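Local coordinates for UPF0045 protein MTH_1187 (Methanothermobacter thermautotrophicus, PDB 1LXN) that is of unknown function but may bind a small ligand, possibly thiamine or a related compound, at residues 27-32 with 54-59; 3-8 with 75-80. All coordinates share one frame; numbering follows the deposited sequence.

Contact 1. Residues 27-32 with 54-59; sequences EALKKL and MEAVKA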
# COMPACT_ATOMS: atom_id res chain seq x y z
N GLU A 27 -9.40 2.47 -2.63
CA GLU A 27 -10.33 2.42 -3.75
C GLU A 27 -9.58 2.78 -5.04
O GLU A 27 -9.86 2.21 -6.10
CB GLU A 27 -11.47 3.42 -3.53
CG GLU A 27 -12.77 3.04 -4.22
CD GLU A 27 -13.63 2.10 -3.39
OE1 GLU A 27 -14.15 2.54 -2.33
OE2 GLU A 27 -13.78 0.91 -3.78
N ALA A 28 -8.64 3.71 -4.94
CA ALA A 28 -7.85 4.11 -6.11
C ALA A 28 -6.88 3.00 -6.50
O ALA A 28 -6.65 2.76 -7.68
CB ALA A 28 -7.09 5.40 -5.81
N LEU A 29 -6.33 2.32 -5.49
CA LEU A 29 -5.39 1.21 -5.68
C LEU A 29 -6.05 0.06 -6.43
O LEU A 29 -5.45 -0.54 -7.32
CB LEU A 29 -4.92 0.66 -4.32
CG LEU A 29 -3.77 1.31 -3.58
CD1 LEU A 29 -3.72 0.79 -2.15
CD2 LEU A 29 -2.47 1.01 -4.31
N LYS A 30 -7.28 -0.25 -6.04
CA LYS A 30 -8.05 -1.34 -6.63
C LYS A 30 -8.19 -1.28 -8.14
O LYS A 30 -8.48 -2.29 -8.77
CB LYS A 30 -9.46 -1.37 -6.01
CG LYS A 30 -9.47 -1.67 -4.52
CD LYS A 30 -10.87 -1.50 -3.92
CE LYS A 30 -11.88 -2.46 -4.52
NZ LYS A 30 -13.23 -2.30 -3.91
N LYS A 31 -8.01 -0.10 -8.73
CA LYS A 31 -8.15 0.06 -10.17
C LYS A 31 -6.93 -0.39 -10.97
O LYS A 31 -7.01 -0.56 -12.18
CB LYS A 31 -8.48 1.51 -10.51
CG LYS A 31 -9.70 2.05 -9.79
CD LYS A 31 -10.06 3.44 -10.31
CE LYS A 31 -11.18 4.06 -9.49
NZ LYS A 31 -12.26 3.08 -9.22
N LEU A 32 -5.79 -0.57 -10.29
CA LEU A 32 -4.57 -0.99 -10.97
C LEU A 32 -4.41 -2.50 -10.86
O LEU A 32 -5.11 -3.15 -10.08
CB LEU A 32 -3.34 -0.29 -10.38
CG LEU A 32 -3.13 1.19 -10.75
CD1 LEU A 32 -3.06 1.34 -12.27
CD2 LEU A 32 -4.26 2.05 -10.20
N MSE A 54 4.26 1.66 -8.81
CA MSE A 54 4.37 3.12 -8.74
C MSE A 54 3.07 3.79 -9.17
O MSE A 54 2.65 4.78 -8.58
CB MSE A 54 5.53 3.63 -9.61
CG MSE A 54 6.92 3.11 -9.25
SE MSE A 54 7.30 3.16 -7.35
CE MSE A 54 7.29 1.25 -7.01
N GLU A 55 2.43 3.26 -10.21
CA GLU A 55 1.17 3.84 -10.67
C GLU A 55 0.10 3.66 -9.59
O GLU A 55 -0.72 4.55 -9.37
CB GLU A 55 0.71 3.18 -11.98
CG GLU A 55 1.58 3.50 -13.20
CD GLU A 55 1.67 4.99 -13.50
OE1 GLU A 55 0.62 5.66 -13.58
OE2 GLU A 55 2.81 5.49 -13.65
N ALA A 56 0.10 2.51 -8.91
CA ALA A 56 -0.89 2.27 -7.86
C ALA A 56 -0.64 3.22 -6.68
O ALA A 56 -1.59 3.74 -6.08
CB ALA A 56 -0.83 0.82 -7.40
N VAL A 57 0.63 3.44 -6.35
CA VAL A 57 0.99 4.33 -5.25
C VAL A 57 0.63 5.77 -5.57
O VAL A 57 0.11 6.49 -4.71
CB VAL A 57 2.50 4.21 -4.90
CG1 VAL A 57 2.90 5.29 -3.88
CG2 VAL A 57 2.78 2.82 -4.33
N LYS A 58 0.91 6.21 -6.80
CA LYS A 58 0.57 7.58 -7.19
C LYS A 58 -0.94 7.76 -7.12
O LYS A 58 -1.44 8.77 -6.63
CB LYS A 58 1.04 7.89 -8.61
CG LYS A 58 2.52 8.24 -8.72
CD LYS A 58 2.92 8.61 -10.15
CE LYS A 58 2.79 7.42 -11.09
NZ LYS A 58 3.32 7.71 -12.45
N ALA A 59 -1.67 6.76 -7.60
CA ALA A 59 -3.13 6.82 -7.60
C ALA A 59 -3.69 6.94 -6.17
O ALA A 59 -4.59 7.74 -5.92
CB ALA A 59 -3.70 5.58 -8.28
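Leu32 and Leu29 close on the alanine-lined side of helix 50-66, joining the two helices that lie on one face of the four-stranded antiparallel sheet in this ferredoxin-like alpha+beta sandwich. On the 27-32 side, a type I turn from Leu29 to Leu32, with Leu32 N bonded to Leu29 O, carries Leu32 back toward helix 50-66. Glu55 comes first along 54-59: its CB lies 4.2 Å from CD1 of Leu32, while its carboxylate leads outward to a salt bridge with Lys58, whose NZ meets OE2 from above the carboxylate plane. Next comes Ala56, held from two directions. CD2 of Leu29 sits 3.5 Å from its CB, and CG of Leu32 rests 3.8 Å from its CA. In Leu32, CG stands anti to the carbonyl carbon (chi1 -75°), which sets it against the Ala56 backbone, and chi2 of -57° then turns CD1 toward Glu55 and CD2 toward Ala59. An alanine in place of Leu32 would lack CG and both methyls, and a gap would probably open over Ala56 and Ala59. Val57 faces the sheet instead. One helical turn beyond Ala56, Ala59 allows a close backbone approach, with CA atoms of Ala28 and Ala59 5.6 Å apart; there the Ala28 methyl lies 4.2 Å from CB of Ala59 and 3.4 Å from its carbonyl O.

Contact 2. Residues 3-8 with 75-80; sequences TAELTV and TLKIDD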
# COMPACT_ATOMS: atom_id res chain seq x y z
N THR A 3 6.78 -7.38 -3.31
CA THR A 3 5.94 -7.15 -2.14
C THR A 3 6.23 -5.75 -1.60
O THR A 3 7.36 -5.27 -1.66
CB THR A 3 6.19 -8.18 -1.00
OG1 THR A 3 7.59 -8.24 -0.69
CG2 THR A 3 5.68 -9.56 -1.40
N ALA A 4 5.20 -5.10 -1.08
CA ALA A 4 5.37 -3.75 -0.57
C ALA A 4 4.30 -3.40 0.45
O ALA A 4 3.35 -4.14 0.65
CB ALA A 4 5.31 -2.76 -1.74
N GLU A 5 4.49 -2.25 1.09
CA GLU A 5 3.54 -1.74 2.06
C GLU A 5 3.37 -0.26 1.80
O GLU A 5 4.35 0.46 1.59
CB GLU A 5 4.02 -1.96 3.49
CG GLU A 5 3.06 -1.35 4.50
CD GLU A 5 3.33 -1.79 5.92
OE1 GLU A 5 2.58 -1.35 6.82
OE2 GLU A 5 4.29 -2.56 6.14
N LEU A 6 2.12 0.19 1.82
CA LEU A 6 1.82 1.59 1.57
C LEU A 6 0.95 2.21 2.65
O LEU A 6 -0.05 1.61 3.07
CB LEU A 6 1.11 1.72 0.22
CG LEU A 6 0.53 3.10 -0.08
CD1 LEU A 6 1.67 4.08 -0.38
CD2 LEU A 6 -0.42 2.99 -1.26
N THR A 7 1.33 3.40 3.11
CA THR A 7 0.54 4.11 4.09
C THR A 7 0.41 5.54 3.57
O THR A 7 1.42 6.20 3.30
CB THR A 7 1.20 4.15 5.49
OG1 THR A 7 2.26 5.12 5.49
CG2 THR A 7 1.80 2.79 5.85
N VAL A 8 -0.82 5.99 3.38
CA VAL A 8 -1.09 7.34 2.91
C VAL A 8 -1.75 8.01 4.10
O VAL A 8 -2.85 7.63 4.50
CB VAL A 8 -2.05 7.34 1.71
CG1 VAL A 8 -2.22 8.76 1.18
CG2 VAL A 8 -1.52 6.43 0.61
N THR A 75 4.15 6.87 2.72
CA THR A 75 5.28 5.99 2.94
C THR A 75 5.11 4.72 2.12
O THR A 75 4.03 4.13 2.06
CB THR A 75 5.39 5.62 4.44
OG1 THR A 75 5.66 6.80 5.21
CG2 THR A 75 6.52 4.62 4.67
N LEU A 76 6.18 4.32 1.46
CA LEU A 76 6.18 3.12 0.64
C LEU A 76 7.43 2.30 0.94
O LEU A 76 8.54 2.83 0.89
CB LEU A 76 6.15 3.48 -0.84
CG LEU A 76 6.28 2.31 -1.83
CD1 LEU A 76 5.03 1.45 -1.76
CD2 LEU A 76 6.49 2.85 -3.24
N LYS A 77 7.24 1.03 1.26
CA LYS A 77 8.35 0.13 1.52
C LYS A 77 8.27 -0.92 0.43
O LYS A 77 7.21 -1.51 0.21
CB LYS A 77 8.22 -0.56 2.88
CG LYS A 77 8.28 0.34 4.09
CD LYS A 77 8.39 -0.48 5.38
CE LYS A 77 7.30 -1.55 5.48
NZ LYS A 77 7.40 -2.39 6.72
N ILE A 78 9.38 -1.16 -0.25
CA ILE A 78 9.42 -2.15 -1.31
C ILE A 78 10.44 -3.24 -1.01
O ILE A 78 11.60 -2.96 -0.70
CB ILE A 78 9.80 -1.52 -2.67
CG1 ILE A 78 8.87 -0.35 -3.00
CG2 ILE A 78 9.73 -2.57 -3.77
CD1 ILE A 78 9.22 0.36 -4.29
N ASP A 79 10.00 -4.49 -1.08
CA ASP A 79 10.88 -5.63 -0.88
C ASP A 79 10.90 -6.32 -2.24
O ASP A 79 9.98 -7.05 -2.59
CB ASP A 79 10.32 -6.58 0.19
CG ASP A 79 11.25 -7.75 0.48
OD1 ASP A 79 10.85 -8.66 1.23
OD2 ASP A 79 12.39 -7.76 -0.04
N ASP A 80 11.95 -6.08 -3.01
CA ASP A 80 12.07 -6.65 -4.34
C ASP A 80 13.10 -7.77 -4.35
O ASP A 80 14.31 -7.51 -4.39
CB ASP A 80 12.46 -5.55 -5.32
CG ASP A 80 12.37 -5.98 -6.77
OD1 ASP A 80 12.01 -7.15 -7.04
OD2 ASP A 80 12.65 -5.13 -7.65
O HOH W 1 2.86 7.74 5.77
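Strands 3-8 and 75-79 run antiparallel, their axes 4.7 Å apart at 174°, with Thr3-Asp79, Glu5-Lys77 and Thr7-Thr75 as hydrogen-bonded pairs and Ala4-Ile78 and Leu6-Leu76 as non-hydrogen-bonded ones between them. Glu5 and Lys77 lie side by side: the glutamate is extended beyond CG, while the lysine bends at chi3 (-52°), carrying CE alongside the glutamate and bringing NZ to OE2 at 3.2 Å, a salt bridge whose hydrogen bond is weak. Farther along the face that carries Thr3, Glu5 and Thr7, one water ties the Thr7 and Thr75 hydroxyls together, 2.7 Å from Thr7 OG1 and 3.0 Å from Thr75 OG1. At the other end Thr3 OG1 lies 3.3 Å from CB of Asp79, whose carboxylate is drawn by a salt bridge to Lys91 in the C-terminal helix. The reverse face is apolar. CD1 of Leu76 reaches across to CB of Ala4 at 4.2 Å, and this face meets helix 50-66. Strand 42-47 continues the hydrogen bonding on the far side of 3-8, leaving 72-79 outermost within the chain: the inner-to-edge pairing of a ferredoxin-like sheet in the 2-3-1-4 order.

How the contacts relate
Contact 1 belongs to the helical layer and contact 2 to the sheet beneath it; their centres lie about 13 Å apart, and they meet through apolar side chains. Val57 bridges both strands, its CG2 3.7 Å from CD1 of Leu76 and its CG1 3.9 Å from CD1 of Leu6. Leu29 comes down on inner strand 2-10 from the other helix, CD1 to Leu6 CD2 at 4.1 Å, while selenomethionine Met54 packs its CE 3.5 Å from Ile78 CD1. Strand 2-10 leads into helix 19-29 and helix 50-66 into strand 72-79, which makes 3-8 with 75-80 one of the pairings that join the two beta-alpha-beta units beneath the helix pair 27-32 with 54-59.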